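Local coordinates for protein RIF2 (Saccharomyces cerevisiae, PDB 4BJ1) that takes part in transcriptional silencing and in the regulation of telomere length, associating with telomeric DNA and interacting with RIF1 and the RAP1 C-terminus, at residues 31-37 and 214-219; 55-59 and 274-278; 61-65 and 148-154. All blocks are in the same frame, centred on the assembly; numbering follows the deposited sequence.

Contact 1 (31-37 and 214-219); sequences VPSLSKF and TVFEMP
Phe37 and Phe216 both carry CG anti to the backbone N (chi1 175° and -162°), and these torsions send the two rings past each other from opposite sides of the gap between helix and strand. Their planes lie 30° apart with centroids 5.1 Å from one another, slid so far that they barely overlap; Phe216 CD1 sits over the rim of one face of Phe37. Beyond it, Thr214 OG1 comes to the Phe37 edge in the ring plane. Leu34 covers a face of Phe216, its CD1 3.9 Å from the ring centroid in a CH-pi contact, while Val31 CG2 meets the edge at CZ, 3.5 Å away. This is the flank of the parallel AAA+ sheet: residues 32-37 run roughly antiparallel to 214-217, part of an outermost strand of the sheet within this chain, which bonds through its backbone to strand 48-53. With an alanine in place of Phe216, Leu34 CD1 would probably lose its ring face, a gap is likely to open beside Val31, and Phe37 would probably lose the neighbour over one face. Past the strand's end, Met218 bends at chi2 to bring CE to Val31 CG1 at 3.8 Å, and the same methyl touches Leu34 CD2 at 4.1 Å.

Contact 2 (55-59 and 274-278); sequences VEHIH and PHPFT
His59 lays its imidazole flat over the near end of Phe277, the two rings forming an offset stack with centroids 4.1 Å apart and planes only 4° from parallel. Phe277 CG stands over the centre of the imidazole, and its CB adds a CH-pi contact to the same face, 3.7 Å from the His59 centroid. With CG anti to the backbone N (chi1 165°), His59 reaches across to Phe277. Tyr25 of helix 10-26 meets His59 edge-to-face, and Phe277 also packs on Tyr229, Leu230 and Met233 of helix 223-233.

A second pair of rings lies nearer the surface. His57 and His275 each occupy the N-cap position ahead of a helix, and their imidazoles meet obliquely, with ND1 of His57 3.1 Å from ND1 of His275. Pro274 O approaches the edge of the His57 ring near its plane. Ile58 CG2 touches Thr278 OG1 at 3.4 Å; that hydroxyl is hydrogen-bonded to Tyr25 OH, and Phe9 of the second subunit packs on Ile58.

The contact joins the start of helix 58-74, the helix that follows strand 48-53 and by its place in the sheet probably corresponds to the one after the P-loop in AAA+ ATPases, to helix 276-290 of the lid, so it bridges the two parts of the AAA+ fold. One half of the contact is ring stacking, the other brings two imidazoles together; two imidazolium groups so near would probably repel each other, so at least one of the rings is likely to be neutral.

Contact 3 (61-65 and 148-154); sequences YAGID and YFKFEQL
Tyr61 starts the contact by reaching from helix 58-74 toward strand 145-153, its ring held out with CG anti to the backbone N (chi1 176°). In the ASCE core of the AAA+ fold, this helix follows strand 48-53 and packs on one side of the parallel sheet, with 61-65 nearly antiparallel to 148-153. Leu154 CD1 rests over one face of the Tyr61 ring, offset toward the rim and 4.0 Å from its centroid. The far end of the same ring is polar: Lys150 NZ donates a hydrogen bond of 2.9 Å to Tyr61 OH, the two side chains coming from opposite directions, and Glu152 CG lies obliquely to the ring, 4.0 Å from OH. Tyr191 of strand 184-192 meets the Tyr61 ring edge-to-face. One turn on, Asp65 N is bonded to Tyr61 O, which puts the carboxylate on the same side of the helix as the phenol. Lys150, bent at chi2 and chi4, therefore places its buried ammonium between two oxygens, a phenol and a carboxylate, and its charge probably steadies that of Asp65. The carboxylate is shared between subunits: OD2 forms a salt bridge with Lys12 NZ of the second subunit, while Asp65 OD1 makes its salt bridge with Lys150 NZ at 3.2 Å.

How the contacts relate
Helix 58-74 ties the three contacts together: its first turn belongs to contact 2, the next to contact 3, and Ile64 of contact 3 also faces contact 1, with its CD1 3.8 Å from Met218 CE. The centres of contacts 1 and 3 are about 14 Å apart, as are those of contacts 2 and 3; contacts 1 and 2 are separated by about 17 Å. Val55, at the start of segment 55-59, lies among them, packing on Tyr61, Ile64 and Leu154 and passing close to Met218. Contacts 1 and 3 use different strands of one sheet, whereas contact 2 leads away to the lid. Contacts 2 and 3 also touch the second subunit, whereas contact 1 does not.

Contact 1 (31-37 and 214-219)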
ATOM      1  N   VAL A  31      -6.907   2.923  16.935  1.00 95.72           N
ATOM      2  CA  VAL A  31      -8.264   2.660  17.386  1.00 96.71           C
ATOM      3  C   VAL A  31      -8.639   1.170  17.031  1.00100.88           C
ATOM      4  O   VAL A  31      -9.393   0.908  16.087  1.00 98.42           O
ATOM      5  CB  VAL A  31      -9.247   3.765  16.898  1.00 98.79           C
ATOM      6  CG1 VAL A  31      -9.253   3.936  15.376  1.00 93.93           C
ATOM      7  CG2 VAL A  31     -10.644   3.561  17.457  1.00101.11           C
ATOM      8  N   PRO A  32      -8.080   0.167  17.775  1.00100.21           N
ATOM      9  CA  PRO A  32      -8.381  -1.246  17.456  1.00100.16           C
ATOM     10  C   PRO A  32      -9.855  -1.613  17.571  1.00105.77           C
ATOM     11  O   PRO A  32     -10.317  -2.522  16.887  1.00104.54           O
ATOM     12  CB  PRO A  32      -7.532  -2.025  18.462  1.00105.07           C
ATOM     13  CG  PRO A  32      -7.307  -1.078  19.574  1.00111.97           C
ATOM     14  CD  PRO A  32      -7.168   0.256  18.934  1.00104.47           C
ATOM     15  N   SER A  33     -10.584  -0.883  18.430  1.00104.90           N
ATOM     16  CA  SER A  33     -12.014  -1.025  18.663  1.00106.28           C
ATOM     17  C   SER A  33     -12.813  -0.754  17.389  1.00107.85           C
ATOM     18  O   SER A  33     -13.887  -1.332  17.233  1.00108.58           O
ATOM     19  CB  SER A  33     -12.466  -0.082  19.773  1.00112.32           C
ATOM     20  OG  SER A  33     -11.844   1.189  19.683  1.00118.32           O
ATOM     21  N   LEU A  34     -12.279   0.094  16.471  1.00101.32           N
ATOM     22  CA  LEU A  34     -12.942   0.456  15.212  1.00 98.47           C
ATOM     23  C   LEU A  34     -13.012  -0.687  14.205  1.00103.93           C
ATOM     24  O   LEU A  34     -14.088  -0.944  13.665  1.00104.29           O
ATOM     25  CB  LEU A  34     -12.308   1.713  14.574  1.00 95.36           C
ATOM     26  CG  LEU A  34     -12.820   2.139  13.193  1.00 95.14           C
ATOM     27  CD1 LEU A  34     -14.249   2.656  13.256  1.00 95.61           C
ATOM     28  CD2 LEU A  34     -11.898   3.150  12.572  1.00 93.57           C
ATOM     29  N   SER A  35     -11.871  -1.343  13.925  1.00100.54           N
ATOM     30  CA  SER A  35     -11.775  -2.464  12.982  1.00 99.79           C
ATOM     31  C   SER A  35     -12.824  -3.543  13.316  1.00106.77           C
ATOM     32  O   SER A  35     -13.546  -3.997  12.423  1.00106.28           O
ATOM     33  CB  SER A  35     -10.366  -3.052  12.993  1.00104.30           C
ATOM     34  OG  SER A  35      -9.393  -2.089  13.373  1.00116.53           O
ATOM     35  N   LYS A  36     -12.954  -3.885  14.611  1.00106.18           N
ATOM     36  CA  LYS A  36     -13.938  -4.838  15.109  1.00109.01           C
ATOM     37  C   LYS A  36     -15.364  -4.278  14.943  1.00113.29           C
ATOM     38  O   LYS A  36     -16.260  -5.019  14.535  1.00114.25           O
ATOM     39  CB  LYS A  36     -13.655  -5.200  16.579  1.00115.46           C
ATOM     40  N   PHE A  37     -15.564  -2.966  15.229  1.00108.09           N
ATOM     41  CA  PHE A  37     -16.867  -2.294  15.112  1.00107.01           C
ATOM     42  C   PHE A  37     -17.379  -2.342  13.684  1.00106.69           C
ATOM     43  O   PHE A  37     -18.579  -2.495  13.469  1.00106.49           O
ATOM     44  CB  PHE A  37     -16.790  -0.835  15.610  1.00108.55           C
ATOM     45  CG  PHE A  37     -18.054  -0.025  15.427  1.00110.00           C
ATOM     46  CD1 PHE A  37     -19.169  -0.256  16.221  1.00116.24           C
ATOM     47  CD2 PHE A  37     -18.127   0.970  14.464  1.00109.13           C
ATOM     48  CE1 PHE A  37     -20.337   0.491  16.048  1.00117.49           C
ATOM     49  CE2 PHE A  37     -19.295   1.713  14.292  1.00112.35           C
ATOM     50  CZ  PHE A  37     -20.391   1.470  15.084  1.00113.67           C
ATOM     51  N   THR A 214     -26.236   3.205  15.632  1.00112.13           N
ATOM     52  CA  THR A 214     -25.055   3.100  16.485  1.00110.65           C
ATOM     53  C   THR A 214     -24.154   4.333  16.227  1.00110.47           C
ATOM     54  O   THR A 214     -24.307   5.007  15.200  1.00108.16           O
ATOM     55  CB  THR A 214     -24.371   1.703  16.364  1.00117.75           C
ATOM     56  OG1 THR A 214     -23.152   1.679  17.106  1.00117.51           O
ATOM     57  CG2 THR A 214     -24.095   1.281  14.934  1.00113.15           C
ATOM     58  N   VAL A 215     -23.283   4.668  17.204  1.00105.82           N
ATOM     59  CA  VAL A 215     -22.358   5.809  17.149  1.00103.02           C
ATOM     60  C   VAL A 215     -20.917   5.369  17.478  1.00104.10           C
ATOM     61  O   VAL A 215     -20.689   4.590  18.411  1.00103.59           O
ATOM     62  CB  VAL A 215     -22.840   7.022  18.016  1.00108.59           C
ATOM     63  CG1 VAL A 215     -21.760   8.092  18.171  1.00107.44           C
ATOM     64  CG2 VAL A 215     -24.118   7.642  17.454  1.00109.45           C
ATOM     65  N   PHE A 216     -19.955   5.858  16.678  1.00 98.92           N
ATOM     66  CA  PHE A 216     -18.538   5.625  16.897  1.00 97.37           C
ATOM     67  C   PHE A 216     -17.802   6.936  17.153  1.00103.12           C
ATOM     68  O   PHE A 216     -17.694   7.786  16.261  1.00100.93           O
ATOM     69  CB  PHE A 216     -17.876   4.785  15.800  1.00 95.64           C
ATOM     70  CG  PHE A 216     -16.567   4.223  16.300  1.00 95.77           C
ATOM     71  CD1 PHE A 216     -16.535   3.053  17.048  1.00 99.27           C
ATOM     72  CD2 PHE A 216     -15.369   4.901  16.079  1.00 95.95           C
ATOM     73  CE1 PHE A 216     -15.330   2.560  17.551  1.00100.23           C
ATOM     74  CE2 PHE A 216     -14.161   4.402  16.576  1.00 98.01           C
ATOM     75  CZ  PHE A 216     -14.151   3.243  17.316  1.00 97.56           C
ATOM     76  N   GLU A 217     -17.329   7.097  18.403  1.00103.31           N
ATOM     77  CA  GLU A 217     -16.616   8.277  18.884  1.00104.40           C
ATOM     78  C   GLU A 217     -15.127   8.166  18.573  1.00105.25           C
ATOM     79  O   GLU A 217     -14.407   7.363  19.175  1.00105.04           O
ATOM     80  CB  GLU A 217     -16.870   8.483  20.391  1.00109.81           C
ATOM     81  CG  GLU A 217     -16.630   9.903  20.891  1.00125.62           C
ATOM     82  CD  GLU A 217     -17.645  10.955  20.477  1.00151.13           C
ATOM     83  OE1 GLU A 217     -18.867  10.693  20.579  1.00135.98           O
ATOM     84  OE2 GLU A 217     -17.208  12.061  20.083  1.00151.07           O
ATOM     85  N   MET A 218     -14.678   8.967  17.610  1.00 99.26           N
ATOM     86  CA  MET A 218     -13.288   9.003  17.197  1.00 96.53           C
ATOM     87  C   MET A 218     -12.442   9.585  18.343  1.00103.26           C
ATOM     88  O   MET A 218     -12.709  10.700  18.805  1.00104.03           O
ATOM     89  CB  MET A 218     -13.143   9.789  15.890  1.00 96.51           C
ATOM     90  CG  MET A 218     -12.172   9.171  14.931  1.00 96.86           C
ATOM     91  SD  MET A 218     -12.610   7.483  14.479  1.00 98.98           S
ATOM     92  CE  MET A 218     -11.063   6.945  13.811  1.00 92.97           C
ATOM     93  N   PRO A 219     -11.489   8.789  18.883  1.00101.67           N
ATOM     94  CA  PRO A 219     -10.701   9.265  20.041  1.00103.54           C
ATOM     95  C   PRO A 219      -9.809  10.471  19.755  1.00104.90           C
ATOM     96  O   PRO A 219      -9.142  10.528  18.708  1.00103.84           O
ATOM     97  CB  PRO A 219      -9.877   8.031  20.432  1.00105.43           C
ATOM     98  CG  PRO A 219      -9.731   7.250  19.137  1.00106.80           C
ATOM     99  CD  PRO A 219     -11.067   7.431  18.462  1.00101.83           C
TER

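Contact 2 (55-59 and 274-278)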
ATOM      1  N   VAL A  55     -14.829  13.216  13.924  1.00 81.42           N
ATOM      2  CA  VAL A  55     -13.952  12.951  12.759  1.00 78.43           C
ATOM      3  C   VAL A  55     -13.470  14.354  12.376  1.00 81.67           C
ATOM      4  O   VAL A  55     -14.119  15.072  11.598  1.00 80.78           O
ATOM      5  CB  VAL A  55     -14.594  12.141  11.581  1.00 79.39           C
ATOM      6  CG1 VAL A  55     -13.633  12.063  10.390  1.00 77.93           C
ATOM      7  CG2 VAL A  55     -14.989  10.732  12.026  1.00 79.03           C
ATOM      8  N   GLU A  56     -12.400  14.782  13.075  1.00 78.02           N
ATOM      9  CA  GLU A  56     -11.866  16.139  13.038  1.00 77.74           C
ATOM     10  C   GLU A  56     -10.754  16.351  12.076  1.00 79.18           C
ATOM     11  O   GLU A  56     -10.274  17.482  11.910  1.00 78.75           O
ATOM     12  CB  GLU A  56     -11.428  16.553  14.439  1.00 81.64           C
ATOM     13  CG  GLU A  56     -12.601  16.797  15.376  1.00 95.27           C
ATOM     14  CD  GLU A  56     -12.306  16.500  16.831  1.00126.79           C
ATOM     15  OE1 GLU A  56     -11.134  16.206  17.166  1.00129.44           O
ATOM     16  OE2 GLU A  56     -13.258  16.562  17.639  1.00129.85           O
ATOM     17  N   HIS A  57     -10.314  15.258  11.449  1.00 74.33           N
ATOM     18  CA  HIS A  57      -9.171  15.289  10.556  1.00 72.57           C
ATOM     19  C   HIS A  57      -9.374  14.512   9.300  1.00 74.94           C
ATOM     20  O   HIS A  57      -9.984  13.446   9.299  1.00 71.71           O
ATOM     21  CB  HIS A  57      -7.928  14.818  11.303  1.00 73.87           C
ATOM     22  CG  HIS A  57      -7.679  15.619  12.540  1.00 78.51           C
ATOM     23  ND1 HIS A  57      -7.118  16.883  12.482  1.00 80.68           N
ATOM     24  CD2 HIS A  57      -8.022  15.350  13.822  1.00 81.76           C
ATOM     25  CE1 HIS A  57      -7.063  17.300  13.733  1.00 81.93           C
ATOM     26  NE2 HIS A  57      -7.611  16.417  14.572  1.00 83.08           N
ATOM     27  N   ILE A  58      -8.826  15.042   8.216  1.00 74.88           N
ATOM     28  CA  ILE A  58      -8.917  14.366   6.935  1.00 75.08           C
ATOM     29  C   ILE A  58      -8.189  13.010   6.992  1.00 76.79           C
ATOM     30  O   ILE A  58      -8.684  12.041   6.418  1.00 75.96           O
ATOM     31  CB  ILE A  58      -8.501  15.277   5.755  1.00 79.96           C
ATOM     32  CG1 ILE A  58      -9.066  14.738   4.453  1.00 79.76           C
ATOM     33  CG2 ILE A  58      -7.002  15.554   5.694  1.00 84.15           C
ATOM     34  CD1 ILE A  58     -10.512  14.651   4.564  1.00 88.07           C
ATOM     35  N   HIS A  59      -7.094  12.940   7.788  1.00 72.06           N
ATOM     36  CA  HIS A  59      -6.317  11.736   8.066  1.00 72.08           C
ATOM     37  C   HIS A  59      -7.210  10.629   8.598  1.00 75.93           C
ATOM     38  O   HIS A  59      -7.067   9.479   8.173  1.00 79.50           O
ATOM     39  CB  HIS A  59      -5.211  12.043   9.088  1.00 74.12           C
ATOM     40  CG  HIS A  59      -4.596  10.823   9.694  1.00 79.53           C
ATOM     41  ND1 HIS A  59      -4.682  10.571  11.041  1.00 82.29           N
ATOM     42  CD2 HIS A  59      -3.945   9.796   9.103  1.00 83.46           C
ATOM     43  CE1 HIS A  59      -4.065   9.419  11.232  1.00 84.10           C
ATOM     44  NE2 HIS A  59      -3.620   8.910  10.091  1.00 85.19           N
ATOM     45  N   PRO A 274      -2.608  22.067  13.338  1.00 84.09           N
ATOM     46  CA  PRO A 274      -3.926  21.411  13.445  1.00 83.67           C
ATOM     47  C   PRO A 274      -4.085  20.075  12.736  1.00 86.29           C
ATOM     48  O   PRO A 274      -4.871  19.260  13.201  1.00 87.05           O
ATOM     49  CB  PRO A 274      -4.891  22.452  12.867  1.00 86.55           C
ATOM     50  CG  PRO A 274      -4.072  23.237  11.958  1.00 90.50           C
ATOM     51  CD  PRO A 274      -2.742  23.353  12.627  1.00 87.01           C
ATOM     52  N   HIS A 275      -3.375  19.844  11.631  1.00 80.56           N
ATOM     53  CA  HIS A 275      -3.498  18.579  10.907  1.00 77.58           C
ATOM     54  C   HIS A 275      -2.099  17.970  10.730  1.00 81.94           C
ATOM     55  O   HIS A 275      -1.552  18.030   9.621  1.00 81.89           O
ATOM     56  CB  HIS A 275      -4.225  18.813   9.567  1.00 77.01           C
ATOM     57  CG  HIS A 275      -5.629  19.336   9.717  1.00 81.54           C
ATOM     58  ND1 HIS A 275      -6.709  18.480   9.880  1.00 82.25           N
ATOM     59  CD2 HIS A 275      -6.085  20.610   9.692  1.00 85.27           C
ATOM     60  CE1 HIS A 275      -7.772  19.260   9.970  1.00 83.65           C
ATOM     61  NE2 HIS A 275      -7.449  20.548   9.848  1.00 85.90           N
ATOM     62  N   PRO A 276      -1.470  17.447  11.822  1.00 77.71           N
ATOM     63  CA  PRO A 276      -0.070  16.983  11.711  1.00 76.10           C
ATOM     64  C   PRO A 276       0.204  15.811  10.787  1.00 77.52           C
ATOM     65  O   PRO A 276       1.275  15.792  10.187  1.00 76.92           O
ATOM     66  CB  PRO A 276       0.316  16.628  13.149  1.00 79.28           C
ATOM     67  CG  PRO A 276      -0.975  16.391  13.845  1.00 84.67           C
ATOM     68  CD  PRO A 276      -1.945  17.350  13.216  1.00 80.71           C
ATOM     69  N   PHE A 277      -0.725  14.838  10.680  1.00 72.10           N
ATOM     70  CA  PHE A 277      -0.516  13.634   9.860  1.00 68.77           C
ATOM     71  C   PHE A 277      -0.390  13.963   8.376  1.00 69.58           C
ATOM     72  O   PHE A 277       0.531  13.490   7.719  1.00 66.97           O
ATOM     73  CB  PHE A 277      -1.591  12.569  10.144  1.00 69.64           C
ATOM     74  CG  PHE A 277      -1.397  11.885  11.476  1.00 72.11           C
ATOM     75  CD1 PHE A 277      -1.907  12.436  12.641  1.00 76.89           C
ATOM     76  CD2 PHE A 277      -0.664  10.713  11.573  1.00 74.91           C
ATOM     77  CE1 PHE A 277      -1.704  11.816  13.880  1.00 79.32           C
ATOM     78  CE2 PHE A 277      -0.456  10.097  12.814  1.00 79.31           C
ATOM     79  CZ  PHE A 277      -0.991  10.647  13.958  1.00 78.68           C
ATOM     80  N   THR A 278      -1.260  14.850   7.898  1.00 66.54           N
ATOM     81  CA  THR A 278      -1.315  15.346   6.531  1.00 65.47           C
ATOM     82  C   THR A 278      -0.095  16.210   6.234  1.00 69.40           C
ATOM     83  O   THR A 278       0.539  15.986   5.204  1.00 68.26           O
ATOM     84  CB  THR A 278      -2.631  16.083   6.330  1.00 73.65           C
ATOM     85  OG1 THR A 278      -3.703  15.163   6.549  1.00 71.31           O
ATOM     86  CG2 THR A 278      -2.739  16.704   4.963  1.00 71.82           C
TER

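Contact 3 (61-65 and 148-154)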
ATOM      1  N   TYR A  61     -10.711  10.462   8.489  1.00 69.56           N
ATOM      2  CA  TYR A  61     -11.721  10.173   7.481  1.00 67.61           C
ATOM      3  C   TYR A  61     -11.178   9.173   6.456  1.00 73.30           C
ATOM      4  O   TYR A  61     -11.826   8.141   6.221  1.00 74.27           O
ATOM      5  CB  TYR A  61     -12.143  11.478   6.797  1.00 68.17           C
ATOM      6  CG  TYR A  61     -13.125  11.311   5.659  1.00 68.47           C
ATOM      7  CD1 TYR A  61     -14.206  10.427   5.761  1.00 68.88           C
ATOM      8  CD2 TYR A  61     -13.019  12.084   4.504  1.00 69.52           C
ATOM      9  CE1 TYR A  61     -15.096  10.250   4.706  1.00 67.96           C
ATOM     10  CE2 TYR A  61     -13.940  11.960   3.468  1.00 70.80           C
ATOM     11  CZ  TYR A  61     -14.968  11.031   3.568  1.00 78.27           C
ATOM     12  OH  TYR A  61     -15.842  10.871   2.526  1.00 82.17           O
ATOM     13  N   ALA A  62      -9.969   9.450   5.879  1.00 68.80           N
ATOM     14  CA  ALA A  62      -9.306   8.574   4.907  1.00 68.28           C
ATOM     15  C   ALA A  62      -9.103   7.157   5.507  1.00 76.26           C
ATOM     16  O   ALA A  62      -9.382   6.156   4.836  1.00 77.67           O
ATOM     17  CB  ALA A  62      -7.989   9.183   4.466  1.00 70.07           C
ATOM     18  N   GLY A  63      -8.715   7.103   6.785  1.00 73.71           N
ATOM     19  CA  GLY A  63      -8.496   5.866   7.521  1.00 75.27           C
ATOM     20  C   GLY A  63      -9.757   5.053   7.715  1.00 78.42           C
ATOM     21  O   GLY A  63      -9.734   3.837   7.537  1.00 80.83           O
ATOM     22  N   ILE A  64     -10.852   5.712   8.098  1.00 73.28           N
ATOM     23  CA  ILE A  64     -12.148   5.078   8.347  1.00 73.56           C
ATOM     24  C   ILE A  64     -12.660   4.570   7.028  1.00 80.45           C
ATOM     25  O   ILE A  64     -13.122   3.427   6.935  1.00 80.67           O
ATOM     26  CB  ILE A  64     -13.186   6.053   9.013  1.00 74.81           C
ATOM     27  CG1 ILE A  64     -12.722   6.501  10.407  1.00 76.64           C
ATOM     28  CG2 ILE A  64     -14.558   5.394   9.115  1.00 74.68           C
ATOM     29  CD1 ILE A  64     -13.080   7.842  10.727  1.00 80.71           C
ATOM     30  N   ASP A  65     -12.574   5.440   6.000  1.00 78.16           N
ATOM     31  CA  ASP A  65     -13.048   5.119   4.672  1.00 77.85           C
ATOM     32  C   ASP A  65     -12.387   3.856   4.122  1.00 82.83           C
ATOM     33  O   ASP A  65     -13.128   2.932   3.782  1.00 83.86           O
ATOM     34  CB  ASP A  65     -12.945   6.306   3.722  1.00 79.66           C
ATOM     35  CG  ASP A  65     -13.898   6.165   2.557  1.00 93.98           C
ATOM     36  OD1 ASP A  65     -15.114   5.873   2.799  1.00 95.93           O
ATOM     37  OD2 ASP A  65     -13.446   6.323   1.418  1.00 97.04           O
ATOM     38  N   TYR A 148     -24.878   0.524   0.402  1.00 76.40           N
ATOM     39  CA  TYR A 148     -24.120   1.317   1.349  1.00 75.64           C
ATOM     40  C   TYR A 148     -24.295   2.741   0.939  1.00 77.32           C
ATOM     41  O   TYR A 148     -23.816   3.138  -0.123  1.00 77.06           O
ATOM     42  CB  TYR A 148     -22.637   0.875   1.443  1.00 78.19           C
ATOM     43  CG  TYR A 148     -21.640   1.979   1.747  1.00 82.75           C
ATOM     44  CD1 TYR A 148     -21.761   2.772   2.893  1.00 85.47           C
ATOM     45  CD2 TYR A 148     -20.559   2.218   0.904  1.00 84.28           C
ATOM     46  CE1 TYR A 148     -20.854   3.803   3.161  1.00 86.61           C
ATOM     47  CE2 TYR A 148     -19.630   3.225   1.179  1.00 85.67           C
ATOM     48  CZ  TYR A 148     -19.779   4.015   2.307  1.00 94.92           C
ATOM     49  OH  TYR A 148     -18.842   4.993   2.567  1.00 99.36           O
ATOM     50  N   PHE A 149     -25.056   3.486   1.757  1.00 73.63           N
ATOM     51  CA  PHE A 149     -25.347   4.908   1.588  1.00 73.21           C
ATOM     52  C   PHE A 149     -24.315   5.655   2.397  1.00 76.78           C
ATOM     53  O   PHE A 149     -24.130   5.365   3.577  1.00 76.81           O
ATOM     54  CB  PHE A 149     -26.750   5.251   2.086  1.00 76.04           C
ATOM     55  CG  PHE A 149     -27.893   4.547   1.391  1.00 78.28           C
ATOM     56  CD1 PHE A 149     -28.496   5.105   0.269  1.00 81.49           C
ATOM     57  CD2 PHE A 149     -28.412   3.357   1.902  1.00 79.67           C
ATOM     58  CE1 PHE A 149     -29.576   4.469  -0.351  1.00 82.78           C
ATOM     59  CE2 PHE A 149     -29.475   2.710   1.266  1.00 82.39           C
ATOM     60  CZ  PHE A 149     -30.062   3.281   0.157  1.00 81.38           C
ATOM     61  N   LYS A 150     -23.621   6.595   1.766  1.00 73.72           N
ATOM     62  CA  LYS A 150     -22.558   7.348   2.418  1.00 73.93           C
ATOM     63  C   LYS A 150     -22.914   8.817   2.462  1.00 79.47           C
ATOM     64  O   LYS A 150     -23.262   9.393   1.427  1.00 81.38           O
ATOM     65  CB  LYS A 150     -21.227   7.101   1.670  1.00 76.45           C
ATOM     66  CG  LYS A 150     -20.075   8.034   2.020  1.00 92.99           C
ATOM     67  CD  LYS A 150     -19.238   8.304   0.780  1.00103.54           C
ATOM     68  CE  LYS A 150     -18.004   9.112   1.082  1.00111.26           C
ATOM     69  NZ  LYS A 150     -16.917   8.290   1.685  1.00111.87           N
ATOM     70  N   PHE A 151     -22.827   9.423   3.655  1.00 75.44           N
ATOM     71  CA  PHE A 151     -23.107  10.844   3.844  1.00 77.15           C
ATOM     72  C   PHE A 151     -21.992  11.460   4.668  1.00 80.76           C
ATOM     73  O   PHE A 151     -21.640  10.929   5.715  1.00 79.89           O
ATOM     74  CB  PHE A 151     -24.492  11.076   4.480  1.00 80.71           C
ATOM     75  CG  PHE A 151     -24.843  12.538   4.596  1.00 85.62           C
ATOM     76  CD1 PHE A 151     -25.154  13.290   3.464  1.00 90.75           C
ATOM     77  CD2 PHE A 151     -24.821  13.180   5.827  1.00 89.30           C
ATOM     78  CE1 PHE A 151     -25.450  14.652   3.569  1.00 94.33           C
ATOM     79  CE2 PHE A 151     -25.109  14.545   5.929  1.00 94.88           C
ATOM     80  CZ  PHE A 151     -25.413  15.272   4.798  1.00 94.51           C
ATOM     81  N   GLU A 152     -21.418  12.559   4.184  1.00 78.61           N
ATOM     82  CA  GLU A 152     -20.292  13.223   4.823  1.00 79.62           C
ATOM     83  C   GLU A 152     -20.607  14.710   5.123  1.00 88.90           C
ATOM     84  O   GLU A 152     -20.819  15.512   4.206  1.00 89.90           O
ATOM     85  CB  GLU A 152     -19.028  13.011   3.960  1.00 80.31           C
ATOM     86  CG  GLU A 152     -17.832  13.903   4.279  1.00 96.17           C
ATOM     87  CD  GLU A 152     -17.786  15.193   3.477  1.00122.83           C
ATOM     88  OE1 GLU A 152     -17.727  15.112   2.226  1.00124.25           O
ATOM     89  OE2 GLU A 152     -17.861  16.282   4.094  1.00110.83           O
ATOM     90  N   GLN A 153     -20.636  15.061   6.420  1.00 88.03           N
ATOM     91  CA  GLN A 153     -20.924  16.407   6.910  1.00 92.01           C
ATOM     92  C   GLN A 153     -19.734  16.860   7.788  1.00 97.75           C
ATOM     93  O   GLN A 153     -19.893  17.056   9.002  1.00100.76           O
ATOM     94  CB  GLN A 153     -22.262  16.380   7.702  1.00 94.92           C
ATOM     95  N   LEU A 154     -18.541  17.022   7.169  1.00 91.47           N
ATOM     96  CA  LEU A 154     -17.300  17.292   7.903  1.00 91.02           C
ATOM     97  C   LEU A 154     -16.836  18.768   7.966  1.00100.15           C
ATOM     98  O   LEU A 154     -15.812  19.058   8.598  1.00 98.98           O
ATOM     99  CB  LEU A 154     -16.171  16.394   7.370  1.00 88.05           C
ATOM    100  CG  LEU A 154     -16.248  14.904   7.696  1.00 88.09           C
ATOM    101  CD1 LEU A 154     -15.082  14.184   7.119  1.00 87.08           C
ATOM    102  CD2 LEU A 154     -16.251  14.655   9.174  1.00 88.34           C
TER